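Local coordinates for protein multi-copper Oxidase CueO (Ochrobactrum, PDB 6EVG) that is a laccase-like multicopper oxidase from a lignin-degrading bacterium that binds copper and oxidises lignin model compounds and lignosulfonate, at residues L244-P256 with T312-P324. Residues are numbered along the deposited sequence; the frame is centred on the assembly and turned at random.
Sequences LVVASDGGFIGNP and TKRPDRLDGPDAP
The Phe252 ring meets Leu318 and Asp319 obliquely: Phe252 CD1 lies 4.0 Å from Leu318 CD1, and Phe252 CD2 lies 4.0 Å from Asp319 OD1, with ring and carboxylate planes 40° apart. Val246 O lies in the ring plane at its edge, while Arg160 and Leu162 also touch Phe252; Arg160 additionally forms a salt bridge with Asp319 OD1. Phe252 and Val246 belong to a beta hairpin, strands 243-248 and 251-259 at the border of a seven-stranded sheet in a cupredoxin-type domain. A type I turn from Ser248 to Gly251 joins the strands, and a classic bulge places Val246 and Ala247 both opposite Glu271. Across the hairpin runs 312-324, part of the irregular connection from strand 295-303 to strand 332-336. Leu318 makes most of its apolar contacts. With CG anti to the carbonyl carbon, this side chain brings CD1 into the corner formed by Val246 and Pro256, 3.7 Å from both Val246 CB and Pro256 CG, as well as against Phe252. Farther along, Leu244 CD2 approaches Pro315 O at 3.7 Å, and Pro315 also packs on Leu273 of strand 269-275.

At the bend at Gly254 and Asn255, the backbones themselves join. Leu318 N donates to Gly254 O over 2.9 Å; the bond is nearly straight at the hydrogen (169°), although the donor is tilted 31° from the carbonyl plane. Arg317 CA adds a CA-H...O contact to the same oxygen, and Gly254 CA returns one to Leu318 O. Gly320 CA comes 3.4 Å from Phe252 O. Two waters extend this backbone pairing: one links Gly254 N to Pro321 O, and the other donates to both Pro256 O and Asp316 O, 2.8 Å from each.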
loop_
_atom_site.group_PDB
_atom_site.type_symbol
_atom_site.label_atom_id
_atom_site.label_comp_id
_atom_site.label_asym_id
_atom_site.label_seq_id
_atom_site.Cartn_x
_atom_site.Cartn_y
_atom_site.Cartn_z
ATOM N N LEU A 244 11.737 -12.258 9.022
ATOM C CA LEU A 244 12.715 -11.255 9.389
ATOM C C LEU A 244 12.381 -9.949 8.633
ATOM O O LEU A 244 12.590 -9.868 7.428
ATOM C CB LEU A 244 14.138 -11.706 9.086
ATOM C CG LEU A 244 15.227 -10.666 9.423
ATOM C CD1 LEU A 244 15.307 -10.426 10.928
ATOM C CD2 LEU A 244 16.541 -11.144 8.896
ATOM N N VAL A 245 11.838 -8.969 9.353
ATOM C CA VAL A 245 11.416 -7.736 8.670
ATOM C C VAL A 245 12.628 -6.853 8.450
ATOM O O VAL A 245 13.306 -6.460 9.417
ATOM C CB VAL A 245 10.340 -6.989 9.475
ATOM C CG1 VAL A 245 9.901 -5.788 8.619
ATOM C CG2 VAL A 245 9.162 -7.861 9.807
ATOM N N VAL A 246 12.921 -6.552 7.183
ATOM C CA VAL A 246 14.048 -5.731 6.831
ATOM C C VAL A 246 13.652 -4.324 6.344
ATOM O O VAL A 246 14.549 -3.464 6.305
ATOM C CB VAL A 246 14.959 -6.395 5.780
ATOM C CG1 VAL A 246 15.571 -7.672 6.343
ATOM C CG2 VAL A 246 14.275 -6.664 4.438
ATOM N N ALA A 247 12.403 -4.104 6.003
ATOM C CA ALA A 247 11.992 -2.783 5.479
ATOM C C ALA A 247 10.503 -2.664 5.611
ATOM O O ALA A 247 9.752 -3.623 5.601
ATOM C CB ALA A 247 12.368 -2.651 4.005
ATOM N N SER A 248 10.073 -1.377 5.680
ATOM C CA SER A 248 8.655 -1.035 5.461
ATOM C C SER A 248 8.572 0.031 4.352
ATOM O O SER A 248 9.487 0.102 3.518
ATOM C CB SER A 248 7.941 -0.658 6.766
ATOM O OG SER A 248 6.525 -0.551 6.580
ATOM N N ASP A 249 7.503 0.805 4.352
ATOM C CA ASP A 249 7.129 1.660 3.195
ATOM C C ASP A 249 8.301 2.477 2.687
ATOM O O ASP A 249 8.479 2.642 1.467
ATOM C CB ASP A 249 6.043 2.654 3.665
ATOM C CG ASP A 249 4.939 2.078 4.486
ATOM O OD1 ASP A 249 4.564 0.897 4.345
ATOM O OD2 ASP A 249 4.428 2.875 5.354
ATOM N N GLY A 250 9.037 3.118 3.604
ATOM C CA GLY A 250 10.071 4.050 3.297
ATOM C C GLY A 250 11.466 3.495 3.287
ATOM O O GLY A 250 12.430 4.289 3.218
ATOM N N GLY A 251 11.600 2.178 3.374
ATOM C CA GLY A 251 12.888 1.535 3.216
ATOM C C GLY A 251 13.386 0.783 4.437
ATOM O O GLY A 251 12.601 0.356 5.310
ATOM N N PHE A 252 14.673 0.539 4.427
ATOM C CA PHE A 252 15.286 -0.417 5.364
ATOM C C PHE A 252 15.266 0.105 6.768
ATOM O O PHE A 252 15.357 1.311 7.055
ATOM C CB PHE A 252 16.697 -0.759 4.909
ATOM C CG PHE A 252 16.775 -1.414 3.584
ATOM C CD1 PHE A 252 16.121 -2.627 3.339
ATOM C CD2 PHE A 252 17.438 -0.799 2.484
ATOM C CE1 PHE A 252 16.161 -3.226 2.118
ATOM C CE2 PHE A 252 17.452 -1.433 1.244
ATOM C CZ PHE A 252 16.818 -2.635 1.055
ATOM N N ILE A 253 15.248 -0.872 7.690
ATOM C CA ILE A 253 15.492 -0.596 9.124
ATOM C C ILE A 253 16.879 -1.058 9.483
ATOM O O ILE A 253 17.370 -2.062 8.974
ATOM C CB ILE A 253 14.466 -1.138 10.044
ATOM C CG1 ILE A 253 14.265 -2.606 9.842
ATOM C CG2 ILE A 253 13.189 -0.328 9.961
ATOM C CD1 ILE A 253 13.517 -3.298 11.006
ATOM N N GLY A 254 17.495 -0.281 10.365
ATOM C CA GLY A 254 18.870 -0.567 10.734
ATOM C C GLY A 254 19.095 -1.908 11.404
ATOM O O GLY A 254 20.088 -2.560 11.132
ATOM N N ASN A 255 18.123 -2.304 12.236
ATOM C CA ASN A 255 18.195 -3.567 13.000
ATOM C C ASN A 255 16.998 -4.443 12.670
ATOM O O ASN A 255 16.017 -4.433 13.382
ATOM C CB ASN A 255 18.286 -3.227 14.491
ATOM C CG ASN A 255 19.405 -2.201 14.777
ATOM O OD1 ASN A 255 20.531 -2.351 14.331
ATOM N ND2 ASN A 255 19.089 -1.176 15.505
ATOM N N PRO A 256 17.092 -5.212 11.564
ATOM C CA PRO A 256 15.992 -6.114 11.165
ATOM C C PRO A 256 15.481 -6.923 12.358
ATOM O O PRO A 256 16.272 -7.432 13.217
ATOM C CB PRO A 256 16.621 -7.014 10.130
ATOM C CG PRO A 256 17.629 -6.126 9.443
ATOM C CD PRO A 256 18.167 -5.195 10.564
ATOM N N THR A 312 22.328 -17.554 1.975
ATOM C CA THR A 312 22.155 -18.580 3.000
ATOM C C THR A 312 22.204 -18.013 4.429
ATOM O O THR A 312 21.719 -18.678 5.355
ATOM C CB THR A 312 23.135 -19.717 2.798
ATOM O OG1 THR A 312 24.461 -19.232 2.866
ATOM C CG2 THR A 312 22.956 -20.390 1.458
ATOM N N LYS A 313 22.812 -16.841 4.611
ATOM C CA LYS A 313 22.939 -16.225 5.901
ATOM C C LYS A 313 21.974 -15.042 6.004
ATOM O O LYS A 313 21.735 -14.396 5.024
ATOM C CB LYS A 313 24.380 -15.692 6.107
ATOM C CG LYS A 313 25.450 -16.803 6.050
ATOM C CD LYS A 313 25.185 -17.911 7.082
ATOM C CE LYS A 313 26.401 -18.817 7.299
ATOM N NZ LYS A 313 26.001 -20.229 7.581
ATOM N N ARG A 314 21.513 -14.731 7.217
ATOM C CA ARG A 314 20.618 -13.584 7.478
ATOM C C ARG A 314 21.441 -12.387 7.747
ATOM O O ARG A 314 22.406 -12.458 8.537
ATOM C CB ARG A 314 19.690 -13.885 8.741
ATOM C CG ARG A 314 18.868 -15.161 8.628
ATOM C CD ARG A 314 17.964 -15.498 9.782
ATOM N NE ARG A 314 18.715 -15.370 11.036
ATOM C CZ ARG A 314 19.616 -16.250 11.492
ATOM N NH1 ARG A 314 19.739 -17.435 10.922
ATOM N NH2 ARG A 314 20.383 -15.930 12.550
ATOM N N PRO A 315 21.036 -11.232 7.212
ATOM C CA PRO A 315 21.622 -9.995 7.638
ATOM C C PRO A 315 21.105 -9.545 9.030
ATOM O O PRO A 315 19.913 -9.681 9.305
ATOM C CB PRO A 315 21.140 -9.015 6.558
ATOM C CG PRO A 315 19.823 -9.528 6.138
ATOM C CD PRO A 315 19.965 -11.014 6.213
ATOM N N ASP A 316 22.037 -9.031 9.836
ATOM C CA ASP A 316 21.684 -8.458 11.143
ATOM C C ASP A 316 21.608 -6.971 11.178
ATOM O O ASP A 316 20.915 -6.438 12.033
ATOM C CB ASP A 316 22.706 -8.903 12.182
ATOM C CG ASP A 316 22.647 -10.393 12.491
ATOM O OD1 ASP A 316 21.565 -11.029 12.365
ATOM O OD2 ASP A 316 23.726 -10.865 12.888
ATOM N N ARG A 317 22.314 -6.300 10.277
ATOM C CA ARG A 317 22.342 -4.847 10.286
ATOM C C ARG A 317 22.224 -4.310 8.843
ATOM O O ARG A 317 22.793 -4.870 7.962
ATOM C CB ARG A 317 23.636 -4.300 10.939
ATOM C CG ARG A 317 23.570 -2.799 11.215
ATOM C CD ARG A 317 24.619 -2.317 12.193
ATOM N NE ARG A 317 25.906 -2.526 11.637
ATOM C CZ ARG A 317 26.693 -1.528 11.313
ATOM N NH1 ARG A 317 26.262 -0.289 11.449
ATOM N NH2 ARG A 317 27.885 -1.775 10.848
ATOM N N LEU A 318 21.417 -3.264 8.677
ATOM C CA LEU A 318 21.250 -2.592 7.404
ATOM C C LEU A 318 21.441 -1.092 7.599
ATOM O O LEU A 318 21.521 -0.599 8.734
ATOM C CB LEU A 318 19.875 -2.911 6.818
ATOM C CG LEU A 318 19.625 -4.376 6.467
ATOM C CD1 LEU A 318 18.178 -4.572 6.113
ATOM C CD2 LEU A 318 20.544 -4.867 5.353
ATOM N N ASP A 319 21.401 -0.333 6.496
ATOM C CA ASP A 319 21.510 1.110 6.496
ATOM C C ASP A 319 20.129 1.747 6.641
ATOM O O ASP A 319 19.501 2.107 5.668
ATOM C CB ASP A 319 22.178 1.564 5.197
ATOM C CG ASP A 319 21.473 1.067 3.920
ATOM O OD1 ASP A 319 21.150 -0.135 3.840
ATOM O OD2 ASP A 319 21.289 1.856 2.954
ATOM N N GLY A 320 19.657 1.906 7.817
ATOM C CA GLY A 320 18.387 2.533 8.079
ATOM C C GLY A 320 18.602 3.816 8.846
ATOM O O GLY A 320 19.729 4.177 9.197
ATOM N N PRO A 321 17.514 4.560 9.119
ATOM C CA PRO A 321 17.580 5.771 9.856
ATOM C C PRO A 321 17.948 5.526 11.328
ATOM O O PRO A 321 17.698 4.467 11.881
ATOM C CB PRO A 321 16.207 6.368 9.681
ATOM C CG PRO A 321 15.321 5.207 9.494
ATOM C CD PRO A 321 16.148 4.261 8.678
ATOM N N ASP A 322 18.419 6.592 11.963
ATOM C CA ASP A 322 18.605 6.631 13.418
ATOM C C ASP A 322 17.279 6.901 14.132
ATOM O O ASP A 322 16.283 7.068 13.520
ATOM C CB ASP A 322 19.663 7.665 13.804
ATOM C CG ASP A 322 21.057 7.355 13.172
ATOM O OD1 ASP A 322 21.454 6.182 13.196
ATOM O OD2 ASP A 322 21.683 8.259 12.613
ATOM N N ALA A 323 17.281 6.919 15.479
ATOM C CA ALA A 323 16.069 7.130 16.255
ATOM C C ALA A 323 15.494 8.488 15.892
ATOM O O ALA A 323 16.219 9.447 15.666
ATOM C CB ALA A 323 16.406 7.091 17.743
ATOM N N PRO A 324 14.181 8.619 15.882
ATOM C CA PRO A 324 13.571 9.922 15.572
ATOM C C PRO A 324 13.863 10.953 16.658
ATOM O O PRO A 324 13.975 10.630 17.849
ATOM C CB PRO A 324 12.086 9.575 15.494
ATOM C CG PRO A 324 11.903 8.357 16.276
ATOM C CD PRO A 324 13.171 7.597 16.185
HETATM O O HOH W 1 16.305 2.170 11.200
HETATM O O HOH W 2 18.927 -6.773 13.959
#